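Local coordinates for putative cell adhesion protein (Bacteroides fragilis, PDB 4H40), which is probably a fimbrial subunit with a role in cell adhesion, a fimbrillin-like protein of the transthyretin clan that would build a bacterial pilus, at residues B[18-23]-B[49-54]; B[37-42]-B[145-150]; B[53-58]-B[119-124]; B[57-62]-B[74-79]; B[115-120]-B[173-178]. One frame throughout, in Å; residues are numbered along the deposited sequence.

Contact 1: residues B[18-23]-B[49-54]; sequences PVAGGY and FLLEDG
Tyr23 and Phe49 form a single antiparallel, hydrogen-bonded bridge, their CA atoms 5.4 Å apart, while the touching parts of the two segments run 110° from each other. It is an isolated beta bridge in a strand-rich, fimbrillin-like fold. It ties the loop that leads into strand 56-62 to the chain that leaves strand 14-19. Both backbone bonds of the pair are made: Tyr23 N donates to Phe49 O at 2.9 Å, and Phe49 N returns a bond of the same length to Tyr23 O.

The Tyr23 side chain makes the largest share of the contact. Its CG sits between the backbone N and the carbonyl carbon (chi1 77°), which lays the ring along residues 49 to 52. Phe49 CB covers one face of this ring in a CH-pi contact, 4.2 Å from the centroid. The ring edge meets the loop backbone, with Leu50 O lying 3.3 Å from Tyr23 CE1. The Phe49 ring turns away, and the Tyr23 hydroxyl lies at its edge.

The two methyl branches of Leu51 part: CD1 rests on Ala20 CB at 3.7 Å, and CD2 lies against the Gly22 carbonyl and near Tyr23 CB. Ile177 of strand 177-190 also packs against both Leu51 and Tyr23. Gly22 has a positive phi.

Glu52 bends at chi2 and brings its carboxylate to the end of the tyrosine, the two planes 81° apart. The Tyr23 hydroxyl donates to Glu52 OE2 at 3.0 Å, on the anti side of the carboxylate.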
# COMPACT_ATOMS: atom_id res chain seq x y z
N PRO B 18 39.71 23.13 -0.57
CA PRO B 18 38.25 23.05 -0.52
C PRO B 18 37.75 22.68 0.88
O PRO B 18 38.37 21.87 1.58
CB PRO B 18 37.91 22.00 -1.57
CG PRO B 18 39.09 21.15 -1.65
CD PRO B 18 40.29 21.93 -1.20
N VAL B 19 36.64 23.30 1.28
CA VAL B 19 36.01 23.08 2.58
C VAL B 19 34.63 22.47 2.34
O VAL B 19 33.80 23.07 1.65
CB VAL B 19 36.00 24.39 3.42
CG1 VAL B 19 35.01 24.33 4.58
CG2 VAL B 19 37.40 24.69 3.94
N ALA B 20 34.42 21.25 2.87
CA ALA B 20 33.18 20.47 2.76
C ALA B 20 31.95 21.25 3.22
O ALA B 20 32.00 21.94 4.25
CB ALA B 20 33.30 19.18 3.56
N GLY B 21 30.87 21.14 2.45
CA GLY B 21 29.61 21.82 2.74
C GLY B 21 28.52 20.89 3.22
O GLY B 21 27.41 21.34 3.50
N GLY B 22 28.85 19.60 3.33
CA GLY B 22 27.96 18.56 3.79
C GLY B 22 27.00 18.05 2.74
O GLY B 22 27.21 18.25 1.54
N TYR B 23 25.95 17.35 3.19
CA TYR B 23 24.95 16.87 2.26
C TYR B 23 23.56 16.86 2.89
O TYR B 23 23.42 16.83 4.12
CB TYR B 23 25.31 15.48 1.68
CG TYR B 23 25.07 14.30 2.60
CD1 TYR B 23 26.01 13.93 3.55
CD2 TYR B 23 23.95 13.49 2.44
CE1 TYR B 23 25.84 12.79 4.33
CE2 TYR B 23 23.76 12.36 3.23
CZ TYR B 23 24.70 12.01 4.19
OH TYR B 23 24.51 10.90 4.97
N PHE B 49 23.92 16.96 6.93
CA PHE B 49 24.79 15.99 7.57
C PHE B 49 26.20 16.19 7.07
O PHE B 49 26.40 16.80 6.03
CB PHE B 49 24.32 14.57 7.25
CG PHE B 49 23.09 14.08 7.97
CD1 PHE B 49 22.36 14.93 8.79
CD2 PHE B 49 22.63 12.78 7.80
CE1 PHE B 49 21.19 14.50 9.42
CE2 PHE B 49 21.47 12.33 8.45
CZ PHE B 49 20.76 13.20 9.26
N LEU B 50 27.20 15.68 7.83
CA LEU B 50 28.59 15.76 7.40
C LEU B 50 28.79 14.72 6.34
O LEU B 50 28.17 13.65 6.45
CB LEU B 50 29.57 15.49 8.55
CG LEU B 50 29.53 16.34 9.80
CD1 LEU B 50 30.50 15.78 10.81
CD2 LEU B 50 29.90 17.78 9.50
N LEU B 51 29.66 14.97 5.35
CA LEU B 51 29.98 13.98 4.33
C LEU B 51 30.54 12.76 5.05
O LEU B 51 31.28 12.92 6.01
CB LEU B 51 30.99 14.54 3.30
CG LEU B 51 30.55 15.80 2.54
CD1 LEU B 51 31.68 16.37 1.70
CD2 LEU B 51 29.33 15.51 1.66
N GLU B 52 30.12 11.56 4.67
CA GLU B 52 30.53 10.34 5.37
C GLU B 52 32.05 10.10 5.25
O GLU B 52 32.65 10.29 4.19
CB GLU B 52 29.73 9.11 4.90
CG GLU B 52 28.22 9.19 5.16
CD GLU B 52 27.76 9.47 6.58
OE1 GLU B 52 28.36 8.90 7.52
OE2 GLU B 52 26.78 10.25 6.75
N ASP B 53 32.67 9.76 6.38
CA ASP B 53 34.10 9.46 6.46
C ASP B 53 34.46 8.34 5.48
O ASP B 53 33.77 7.32 5.44
CB ASP B 53 34.44 9.07 7.91
CG ASP B 53 35.91 9.02 8.23
OD1 ASP B 53 36.55 8.01 7.91
OD2 ASP B 53 36.41 9.97 8.87
N GLY B 54 35.49 8.57 4.66
CA GLY B 54 35.98 7.61 3.68
C GLY B 54 35.38 7.76 2.29
O GLY B 54 35.84 7.11 1.35

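Contact 2: residues B[37-42]-B[145-150]; sequences TPDGET and DRYTQT
Asp39 is gripped through its backbone by residues 146 to 148. Its N donates to Arg146 O at 3.0 Å, and its O accepts from Thr148 N at 2.9 Å. The second donor stands above the carbonyl plane rather than on a lone pair. Tyr147 CA also lies close to Asp39 O, in a CA-H...O contact.

One residue further on, Gln149 reaches back with its amide. NE2 donates to Gly40 O at 3.0 Å, and the acceptor lies in the amide plane of the glutamine. The bend at chi2 (87°) turns the amide to this carbonyl.

Around these bonds lies a shell of apolar contacts. Pro38, which follows a cis peptide bond, places CG 3.8 Å from Thr148 CG2, and these two side chains cross at about a right angle. Thr42 CG2 meets Tyr147 CE1 at 3.7 Å. Asp39 CB comes near CD1 of the same ring, while Arg146 CB covers one ring face over its centre.

This is a surface contact between two loops of the fimbrillin-like fold, one leading to strand 56-62 and the other joining strands 141-142 and 153-157. Their backbones meet in a single bridge, Asp39 with Tyr147.

The Asp39 carboxylate shapes its own loop. OD1 accepts from Glu41 N, forming an Asx turn, and from Thr42 N, 3.0 Å away. OD2 accepts from the Thr42 hydroxyl. These bonds place Thr42 beside the Tyr147 ring. On the other loop, Arg146 NE pairs with Asp144, and Asp145 forms a salt bridge with Arg118 of strand 113-121. Thr150 OG1 lies at the Tyr147 ring edge and is hydrogen-bonded to Asp144 O.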
# COMPACT_ATOMS: atom_id res chain seq x y z
N THR B 37 11.64 27.93 -10.21
CA THR B 37 12.85 27.20 -10.51
C THR B 37 13.97 28.26 -10.50
O THR B 37 13.87 29.20 -11.31
CB THR B 37 12.70 26.45 -11.84
N PRO B 38 14.98 28.25 -9.59
CA PRO B 38 15.28 27.29 -8.51
C PRO B 38 14.47 27.54 -7.23
O PRO B 38 14.10 28.67 -6.89
CB PRO B 38 16.79 27.49 -8.29
CG PRO B 38 17.04 28.93 -8.64
CD PRO B 38 15.98 29.34 -9.63
N ASP B 39 14.17 26.44 -6.54
CA ASP B 39 13.39 26.29 -5.32
C ASP B 39 14.26 26.60 -4.09
O ASP B 39 15.28 25.95 -3.86
CB ASP B 39 12.88 24.83 -5.30
CG ASP B 39 11.79 24.44 -4.33
OD1 ASP B 39 11.70 25.06 -3.25
OD2 ASP B 39 11.11 23.42 -4.58
N GLY B 40 13.86 27.60 -3.31
CA GLY B 40 14.57 27.97 -2.09
C GLY B 40 13.86 27.55 -0.82
O GLY B 40 14.37 27.74 0.28
N GLU B 41 12.67 26.96 -0.98
CA GLU B 41 11.80 26.58 0.13
C GLU B 41 11.83 25.10 0.52
O GLU B 41 11.51 24.79 1.67
CB GLU B 41 10.35 26.99 -0.19
CG GLU B 41 10.12 28.49 -0.18
CD GLU B 41 10.28 29.17 1.17
OE1 GLU B 41 9.53 28.83 2.11
OE2 GLU B 41 11.16 30.06 1.28
N THR B 42 12.13 24.19 -0.41
CA THR B 42 12.11 22.75 -0.16
C THR B 42 13.13 22.34 0.92
O THR B 42 12.79 21.53 1.80
CB THR B 42 12.33 22.01 -1.49
OG1 THR B 42 11.14 22.14 -2.27
CG2 THR B 42 12.65 20.53 -1.31
N ASP B 145 20.73 21.93 -9.44
CA ASP B 145 20.26 23.26 -9.80
C ASP B 145 18.76 23.44 -9.49
O ASP B 145 18.24 24.56 -9.61
CB ASP B 145 20.56 23.55 -11.27
CG ASP B 145 22.00 23.97 -11.57
OD1 ASP B 145 22.77 24.20 -10.61
OD2 ASP B 145 22.34 24.11 -12.78
N ARG B 146 18.09 22.37 -9.03
CA ARG B 146 16.67 22.43 -8.69
C ARG B 146 16.45 23.23 -7.41
O ARG B 146 15.36 23.78 -7.24
CB ARG B 146 16.07 21.01 -8.56
CG ARG B 146 15.82 20.34 -9.91
CD ARG B 146 15.46 18.87 -9.78
NE ARG B 146 16.62 18.02 -9.48
CZ ARG B 146 16.67 16.70 -9.63
NH1 ARG B 146 15.62 16.04 -10.11
NH2 ARG B 146 17.77 16.04 -9.31
N TYR B 147 17.45 23.30 -6.52
CA TYR B 147 17.33 24.02 -5.24
C TYR B 147 18.43 25.02 -5.12
O TYR B 147 19.54 24.77 -5.58
CB TYR B 147 17.32 23.07 -4.03
CG TYR B 147 16.55 21.79 -4.29
CD1 TYR B 147 15.16 21.77 -4.27
CD2 TYR B 147 17.22 20.62 -4.64
CE1 TYR B 147 14.45 20.61 -4.57
CE2 TYR B 147 16.52 19.45 -4.95
CZ TYR B 147 15.13 19.46 -4.91
OH TYR B 147 14.43 18.31 -5.21
N THR B 148 18.15 26.18 -4.50
CA THR B 148 19.11 27.27 -4.38
C THR B 148 20.29 26.90 -3.48
O THR B 148 21.44 27.27 -3.78
CB THR B 148 18.42 28.56 -3.87
OG1 THR B 148 17.85 28.33 -2.58
CG2 THR B 148 17.34 29.05 -4.82
N GLN B 149 20.01 26.14 -2.41
CA GLN B 149 20.99 25.73 -1.40
C GLN B 149 22.13 24.87 -2.00
O GLN B 149 23.29 25.00 -1.57
CB GLN B 149 20.28 24.97 -0.26
CG GLN B 149 19.37 25.84 0.62
CD GLN B 149 17.94 25.99 0.12
OE1 GLN B 149 17.50 25.39 -0.88
NE2 GLN B 149 17.16 26.78 0.85
N THR B 150 21.78 24.03 -3.00
CA THR B 150 22.63 23.04 -3.66
C THR B 150 23.05 23.44 -5.09
O THR B 150 23.86 22.74 -5.71
CB THR B 150 21.90 21.67 -3.68
OG1 THR B 150 20.72 21.76 -4.48
CG2 THR B 150 21.55 21.19 -2.31

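Contact 3: residues B[53-58]-B[119-124]; sequences DGSTIR and ILSPAK
Thr56 binds segment 119-124 with a side-chain oxygen and a backbone oxygen, just where it leaves strand 113-121 through the cis peptide before Pro122. Thr56 OG1 accepts from Ala123 N at 2.9 Å, in a nearly straight bond (172°), and also hydrogen-bonds to Gly98 O. The Thr56 carbonyl O receives the Ser121 hydroxyl at 2.6 Å. Ser121 OG is placed there by lying anti to its own backbone N (chi1 -177°).

Further along, the regular antiparallel pairing of strands 56-62 and 113-121 takes over inside the beta-sheet framework of the fimbrillin-like fold. Arg58 and Leu120 form a hydrogen-bonded pair, with Arg58 N 2.8 Å from Leu120 O.

The Arg58 side chain bends at chi3 and folds back over the turn. NE donates to Lys124 O at 2.8 Å, and NH2 donates to Ala123 O at 3.3 Å. Both donors stand above their carbonyl planes. Ser73 OG holds NH1. Ala123 CB, at the centre of an inverse gamma turn, fills the space between Thr56 OG1 and Arg58 CB. On the other side, Ile57 CD1 rests on Ile119 CG2 at 3.9 Å.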
# COMPACT_ATOMS: atom_id res chain seq x y z
N ASP B 53 32.67 9.76 6.38
CA ASP B 53 34.10 9.46 6.46
C ASP B 53 34.46 8.34 5.48
O ASP B 53 33.77 7.32 5.44
CB ASP B 53 34.44 9.07 7.91
CG ASP B 53 35.91 9.02 8.23
OD1 ASP B 53 36.55 8.01 7.91
OD2 ASP B 53 36.41 9.97 8.87
N GLY B 54 35.49 8.57 4.66
CA GLY B 54 35.98 7.61 3.68
C GLY B 54 35.38 7.76 2.29
O GLY B 54 35.84 7.11 1.35
N SER B 55 34.34 8.59 2.16
CA SER B 55 33.71 8.87 0.87
C SER B 55 34.60 9.79 0.06
O SER B 55 35.52 10.41 0.60
CB SER B 55 32.32 9.48 1.06
OG SER B 55 32.36 10.81 1.54
N THR B 56 34.37 9.84 -1.26
CA THR B 56 35.18 10.69 -2.13
C THR B 56 34.29 11.71 -2.81
O THR B 56 33.10 11.45 -3.01
CB THR B 56 35.96 9.87 -3.19
OG1 THR B 56 35.04 9.16 -4.03
CG2 THR B 56 36.98 8.93 -2.58
N ILE B 57 34.87 12.87 -3.13
CA ILE B 57 34.17 13.92 -3.87
C ILE B 57 35.02 14.28 -5.07
O ILE B 57 36.24 14.27 -4.95
CB ILE B 57 33.76 15.18 -3.03
CG1 ILE B 57 34.93 16.05 -2.61
CG2 ILE B 57 32.87 14.86 -1.83
CD1 ILE B 57 34.90 17.36 -3.29
N ARG B 58 34.40 14.57 -6.20
CA ARG B 58 35.05 15.07 -7.41
C ARG B 58 34.71 16.54 -7.60
O ARG B 58 33.54 16.92 -7.64
CB ARG B 58 34.68 14.30 -8.68
CG ARG B 58 35.16 15.01 -9.97
CD ARG B 58 35.04 14.19 -11.23
NE ARG B 58 35.70 12.89 -11.11
CZ ARG B 58 36.98 12.65 -11.39
NH1 ARG B 58 37.76 13.62 -11.85
NH2 ARG B 58 37.48 11.44 -11.23
N ILE B 119 30.07 19.40 -8.00
CA ILE B 119 30.56 18.32 -7.15
C ILE B 119 29.78 17.07 -7.43
O ILE B 119 28.58 17.14 -7.71
CB ILE B 119 30.49 18.66 -5.61
CG1 ILE B 119 30.71 20.15 -5.24
CG2 ILE B 119 31.31 17.68 -4.75
CD1 ILE B 119 32.06 20.67 -5.48
N LEU B 120 30.46 15.94 -7.31
CA LEU B 120 29.94 14.58 -7.43
C LEU B 120 30.52 13.75 -6.30
O LEU B 120 31.69 13.93 -5.94
CB LEU B 120 30.32 13.94 -8.77
CG LEU B 120 29.81 14.59 -10.02
CD1 LEU B 120 30.74 14.34 -11.15
CD2 LEU B 120 28.42 14.10 -10.39
N SER B 121 29.72 12.84 -5.74
CA SER B 121 30.18 11.93 -4.70
C SER B 121 29.40 10.62 -4.83
O SER B 121 28.17 10.66 -4.77
CB SER B 121 30.05 12.53 -3.30
OG SER B 121 30.59 11.63 -2.35
N PRO B 122 30.07 9.48 -5.12
CA PRO B 122 31.53 9.25 -5.26
C PRO B 122 32.19 10.03 -6.40
O PRO B 122 31.50 10.49 -7.32
CB PRO B 122 31.62 7.74 -5.53
CG PRO B 122 30.36 7.17 -4.95
CD PRO B 122 29.32 8.21 -5.26
N ALA B 123 33.54 10.15 -6.34
CA ALA B 123 34.34 10.88 -7.34
C ALA B 123 34.41 10.10 -8.66
O ALA B 123 35.51 9.80 -9.16
CB ALA B 123 35.73 11.16 -6.80
N LYS B 124 33.23 9.77 -9.22
CA LYS B 124 33.08 9.03 -10.48
C LYS B 124 33.64 9.83 -11.65
O LYS B 124 33.63 11.06 -11.62
CB LYS B 124 31.61 8.64 -10.75
CG LYS B 124 31.07 7.58 -9.80
CD LYS B 124 29.73 7.03 -10.30
CE LYS B 124 29.79 5.53 -10.42
NZ LYS B 124 28.73 5.02 -11.33

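Contact 4: residues B[57-62]-B[74-79]; sequences IRLVVY and KAYLVR
Ile57 and Tyr76, Arg58 and Ala75, and Leu59 and Lys74 face each other across a beta hairpin, the antiparallel pair of strands 56-62 and 74-79. The strand axes lie 4.7 Å apart at closest approach. Their N-to-C directions differ by 153°, so the strands are clearly twisted against each other.

Shape is set on the face that carries Ile57, Leu59 and Tyr76. The tyrosine ring is the large bump. Its CG lies anti to the carbonyl carbon (chi1 -67°), which stands the ring up from the sheet beside the first strand, slanted toward Leu59. Ile57 and Leu59, two residues apart, line the CD1-CE1 side of the ring. Ile57 CG1 meets Tyr76 CB at 3.9 Å, and Ile57 CD1 lies at ring atom CD1. Leu59 CD2 sits further along, 4.2 Å from Tyr76 CE1. Leu108 of strand 108-110 packs on both Leu59 and Tyr76. At the far end, Val78 CG2 lies loosely against Ile57 CG2, 4.4 Å away.

Lys74 starts on this face, but its chain leads off. Its amino group bonds to Thr106 O, and Leu59 CB sits near its carbonyl O instead.

On the opposite face Ala75 is a small bump beside the stem of Arg58, and Val94 of strand 88-94 touches both.

Four backbone bonds fix this fit. Ile57 N and Tyr76 O are 3.0 Å apart, with Tyr76 N donating back to Ile57 O. Lys74 N reaches Leu59 O at 3.2 Å. In the fourth bond Leu59 N donates to Lys74 O at 2.7 Å, with an N-H...O angle of 173°.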
# COMPACT_ATOMS: atom_id res chain seq x y z
N ILE B 57 34.87 12.87 -3.13
CA ILE B 57 34.17 13.92 -3.87
C ILE B 57 35.02 14.28 -5.07
O ILE B 57 36.24 14.27 -4.95
CB ILE B 57 33.76 15.18 -3.03
CG1 ILE B 57 34.93 16.05 -2.61
CG2 ILE B 57 32.87 14.86 -1.83
CD1 ILE B 57 34.90 17.36 -3.29
N ARG B 58 34.40 14.57 -6.20
CA ARG B 58 35.05 15.07 -7.41
C ARG B 58 34.71 16.54 -7.60
O ARG B 58 33.54 16.92 -7.64
CB ARG B 58 34.68 14.30 -8.68
CG ARG B 58 35.16 15.01 -9.97
CD ARG B 58 35.04 14.19 -11.23
NE ARG B 58 35.70 12.89 -11.11
CZ ARG B 58 36.98 12.65 -11.39
NH1 ARG B 58 37.76 13.62 -11.85
NH2 ARG B 58 37.48 11.44 -11.23
N LEU B 59 35.73 17.36 -7.77
CA LEU B 59 35.56 18.77 -8.04
C LEU B 59 35.68 18.93 -9.56
O LEU B 59 36.73 18.59 -10.10
CB LEU B 59 36.63 19.55 -7.26
CG LEU B 59 36.49 21.05 -7.09
CD1 LEU B 59 35.34 21.41 -6.18
CD2 LEU B 59 37.73 21.61 -6.48
N VAL B 60 34.57 19.31 -10.24
CA VAL B 60 34.45 19.52 -11.70
C VAL B 60 34.55 21.03 -11.93
O VAL B 60 33.71 21.78 -11.41
CB VAL B 60 33.14 18.92 -12.32
CG1 VAL B 60 33.14 19.02 -13.85
CG2 VAL B 60 32.89 17.48 -11.87
N VAL B 61 35.57 21.48 -12.69
CA VAL B 61 35.81 22.90 -12.95
C VAL B 61 35.42 23.27 -14.38
O VAL B 61 35.66 22.51 -15.32
CB VAL B 61 37.27 23.29 -12.63
CG1 VAL B 61 37.58 24.74 -13.00
CG2 VAL B 61 37.58 23.06 -11.15
N TYR B 62 34.79 24.45 -14.52
CA TYR B 62 34.36 25.08 -15.78
C TYR B 62 34.90 26.51 -15.86
O TYR B 62 35.11 27.13 -14.82
CB TYR B 62 32.83 25.10 -15.89
CG TYR B 62 32.16 23.75 -15.76
CD1 TYR B 62 31.75 23.27 -14.52
CD2 TYR B 62 31.89 22.97 -16.88
CE1 TYR B 62 31.13 22.02 -14.40
CE2 TYR B 62 31.24 21.74 -16.78
CZ TYR B 62 30.86 21.27 -15.53
OH TYR B 62 30.24 20.05 -15.43
N LYS B 74 39.67 17.37 -10.03
CA LYS B 74 40.35 16.86 -8.82
C LYS B 74 39.42 16.04 -7.95
O LYS B 74 38.25 16.39 -7.79
CB LYS B 74 40.95 18.02 -7.99
CG LYS B 74 41.98 17.61 -6.93
CD LYS B 74 43.41 17.61 -7.44
CE LYS B 74 43.97 16.21 -7.51
NZ LYS B 74 45.37 16.21 -7.98
N ALA B 75 39.96 14.96 -7.35
CA ALA B 75 39.27 14.06 -6.44
C ALA B 75 39.79 14.22 -5.02
O ALA B 75 40.99 14.45 -4.82
CB ALA B 75 39.44 12.63 -6.90
N TYR B 76 38.90 14.12 -4.02
CA TYR B 76 39.28 14.28 -2.61
C TYR B 76 38.75 13.15 -1.74
O TYR B 76 37.70 12.60 -2.05
CB TYR B 76 38.78 15.62 -2.05
CG TYR B 76 39.46 16.81 -2.67
CD1 TYR B 76 38.98 17.38 -3.85
CD2 TYR B 76 40.58 17.39 -2.07
CE1 TYR B 76 39.61 18.49 -4.43
CE2 TYR B 76 41.22 18.48 -2.64
CZ TYR B 76 40.73 19.03 -3.82
OH TYR B 76 41.31 20.15 -4.38
N LEU B 77 39.48 12.82 -0.65
CA LEU B 77 39.05 11.81 0.32
C LEU B 77 38.56 12.53 1.57
O LEU B 77 39.18 13.49 2.03
CB LEU B 77 40.18 10.80 0.64
CG LEU B 77 39.82 9.69 1.63
CD1 LEU B 77 38.90 8.65 1.02
CD2 LEU B 77 41.05 9.02 2.14
N VAL B 78 37.40 12.11 2.07
CA VAL B 78 36.77 12.71 3.24
C VAL B 78 37.25 11.99 4.50
O VAL B 78 37.23 10.75 4.55
CB VAL B 78 35.21 12.71 3.14
CG1 VAL B 78 34.55 13.31 4.38
CG2 VAL B 78 34.73 13.42 1.87
N ARG B 79 37.65 12.76 5.51
CA ARG B 79 38.02 12.29 6.84
C ARG B 79 37.47 13.29 7.84
O ARG B 79 37.87 14.46 7.84
CB ARG B 79 39.54 12.06 7.03
CG ARG B 79 40.17 10.89 6.26
CD ARG B 79 39.63 9.51 6.61
NE ARG B 79 40.06 8.54 5.60
CZ ARG B 79 39.55 7.32 5.45
NH1 ARG B 79 38.56 6.90 6.23
NH2 ARG B 79 40.01 6.52 4.50

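Contact 5: residues B[115-120]-B[173-178]; sequences YYFRIL and YLPPII
Phe117 and Ile119 project from one face of strand 113-121 onto Leu174, Pro175 and Ile177, and no hydrogen bond joins the two segments. The contact is apolar packing, and the nearest CA atoms, those of Ile119 and Ile177, are 7.3 Å apart.

The aromatic contacts belong to Phe117. With CG between the backbone N and the carbonyl carbon (chi1 63°), the ring stands out toward residues 173-175. Its CE2 corner does the touching. Leu174 CD2 lies 3.6 Å from Phe117 CE2, and Pro175 CD lies 3.8 Å from the same atom. Both approach the ring obliquely. Tyr173 O sits near the ring plane, beyond CZ, and Ile119 CD1 lies in that plane at the edge.

This is the packing of a strand face against the link between strands 169-173 and 177-190, in the beta-rich interior of the fimbrillin-like fold. Thr153 and Val155 of strand 153-157 line the phenylalanine on its own sheet.

The aliphatic contacts belong to Ile119. Its CD1 reaches Leu174 CD2 at 3.8 Å and stays nearly as close to CD1 of that leucine. Its branch point, CB, takes Ile177 CG2 at 3.8 Å, and the two isoleucine side chains cross at about a right angle. Leu174 is thus shared, with CD2 meeting both Phe117 and Ile119. Its CD1 also packs on Ile57 of strand 56-62, while Ile177 also touches Tyr23.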
# COMPACT_ATOMS: atom_id res chain seq x y z
N TYR B 115 35.58 30.95 -12.24
CA TYR B 115 35.27 29.57 -12.59
C TYR B 115 33.96 29.08 -11.96
O TYR B 115 33.62 29.47 -10.84
CB TYR B 115 36.40 28.63 -12.09
CG TYR B 115 37.78 29.00 -12.59
CD1 TYR B 115 38.27 28.49 -13.79
CD2 TYR B 115 38.61 29.83 -11.84
CE1 TYR B 115 39.54 28.82 -14.25
CE2 TYR B 115 39.88 30.17 -12.30
CZ TYR B 115 40.35 29.66 -13.50
OH TYR B 115 41.61 29.99 -13.94
N TYR B 116 33.25 28.19 -12.66
CA TYR B 116 32.06 27.51 -12.16
C TYR B 116 32.51 26.17 -11.66
O TYR B 116 33.44 25.61 -12.23
CB TYR B 116 31.00 27.35 -13.26
CG TYR B 116 30.25 28.62 -13.57
CD1 TYR B 116 29.19 29.04 -12.78
CD2 TYR B 116 30.56 29.38 -14.70
CE1 TYR B 116 28.48 30.20 -13.07
CE2 TYR B 116 29.85 30.54 -15.01
CZ TYR B 116 28.81 30.95 -14.19
OH TYR B 116 28.10 32.09 -14.48
N PHE B 117 31.89 25.65 -10.61
CA PHE B 117 32.30 24.33 -10.15
C PHE B 117 31.10 23.51 -9.70
O PHE B 117 30.13 24.03 -9.14
CB PHE B 117 33.42 24.38 -9.08
CG PHE B 117 33.08 25.05 -7.77
CD1 PHE B 117 33.22 26.43 -7.61
CD2 PHE B 117 32.63 24.31 -6.68
CE1 PHE B 117 32.86 27.05 -6.40
CE2 PHE B 117 32.28 24.93 -5.47
CZ PHE B 117 32.41 26.30 -5.34
N ARG B 118 31.17 22.21 -9.99
CA ARG B 118 30.18 21.21 -9.62
C ARG B 118 30.86 20.12 -8.82
O ARG B 118 32.08 19.95 -8.91
CB ARG B 118 29.46 20.63 -10.86
CG ARG B 118 28.77 21.67 -11.71
CD ARG B 118 27.65 21.07 -12.51
NE ARG B 118 26.55 22.02 -12.56
CZ ARG B 118 25.29 21.73 -12.27
NH1 ARG B 118 24.93 20.50 -11.96
NH2 ARG B 118 24.37 22.67 -12.31
N ILE B 119 30.07 19.40 -8.00
CA ILE B 119 30.56 18.32 -7.15
C ILE B 119 29.78 17.07 -7.43
O ILE B 119 28.58 17.14 -7.71
CB ILE B 119 30.49 18.66 -5.61
CG1 ILE B 119 30.71 20.15 -5.24
CG2 ILE B 119 31.31 17.68 -4.75
CD1 ILE B 119 32.06 20.67 -5.48
N LEU B 120 30.46 15.94 -7.31
CA LEU B 120 29.94 14.58 -7.43
C LEU B 120 30.52 13.75 -6.30
O LEU B 120 31.69 13.93 -5.94
CB LEU B 120 30.32 13.94 -8.77
CG LEU B 120 29.81 14.59 -10.02
CD1 LEU B 120 30.74 14.34 -11.15
CD2 LEU B 120 28.42 14.10 -10.39
N TYR B 173 34.87 27.32 -0.53
CA TYR B 173 33.75 26.86 0.29
C TYR B 173 32.73 26.14 -0.61
O TYR B 173 32.13 26.75 -1.51
CB TYR B 173 33.13 28.02 1.09
CG TYR B 173 34.04 28.53 2.20
CD1 TYR B 173 34.10 27.88 3.43
CD2 TYR B 173 34.84 29.65 2.01
CE1 TYR B 173 34.94 28.34 4.45
CE2 TYR B 173 35.68 30.12 3.02
CZ TYR B 173 35.73 29.46 4.24
OH TYR B 173 36.56 29.90 5.26
N LEU B 174 32.57 24.83 -0.37
CA LEU B 174 31.69 23.99 -1.16
C LEU B 174 30.27 24.09 -0.69
O LEU B 174 30.04 24.06 0.52
CB LEU B 174 32.12 22.51 -1.15
CG LEU B 174 33.50 22.14 -1.67
CD1 LEU B 174 33.56 20.68 -1.91
CD2 LEU B 174 33.83 22.85 -2.95
N PRO B 175 29.29 24.19 -1.61
CA PRO B 175 27.90 24.17 -1.18
C PRO B 175 27.47 22.74 -0.78
O PRO B 175 28.16 21.78 -1.16
CB PRO B 175 27.13 24.68 -2.41
CG PRO B 175 28.18 24.93 -3.49
CD PRO B 175 29.39 24.20 -3.09
N PRO B 176 26.40 22.53 0.01
CA PRO B 176 26.00 21.15 0.31
C PRO B 176 25.54 20.44 -0.98
O PRO B 176 25.18 21.09 -1.96
CB PRO B 176 24.88 21.30 1.33
CG PRO B 176 24.35 22.68 1.15
CD PRO B 176 25.46 23.52 0.60
N ILE B 177 25.64 19.09 -0.99
CA ILE B 177 25.23 18.28 -2.14
C ILE B 177 23.99 17.45 -1.73
O ILE B 177 23.63 17.38 -0.57
CB ILE B 177 26.41 17.46 -2.73
CG1 ILE B 177 27.09 16.52 -1.69
CG2 ILE B 177 27.43 18.39 -3.42
CD1 ILE B 177 28.38 15.76 -2.19
N ILE B 178 23.29 16.90 -2.70
CA ILE B 178 22.03 16.19 -2.47
C ILE B 178 21.96 15.03 -3.45
O ILE B 178 22.67 15.04 -4.47
CB ILE B 178 20.86 17.22 -2.62
CG1 ILE B 178 19.48 16.66 -2.18
CG2 ILE B 178 20.84 17.93 -3.99
CD1 ILE B 178 18.50 17.69 -1.77

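Contacts 3 and 4 share strand 56-62, which pairs with 113-121 on one side and 74-79 on the other; their centres are about 6 Å apart. Contact 5 lies on strand 113-121, its centre about 9 Å from that of contact 4. Contact 1 adjoins all three, and its segment 18-23 bonds through the backbone to 173-178. Contact 2 is set apart near the surface, its centre 14 Å or more from the others, but Asp145 joins it to Arg118 of contact 5. Along the chain, contacts 3 and 4 nest inside the loop closed by contact 2, which crosses contacts 1 and 5. Distant segments are thus woven into one beta-rich region of the fimbrillin-like fold.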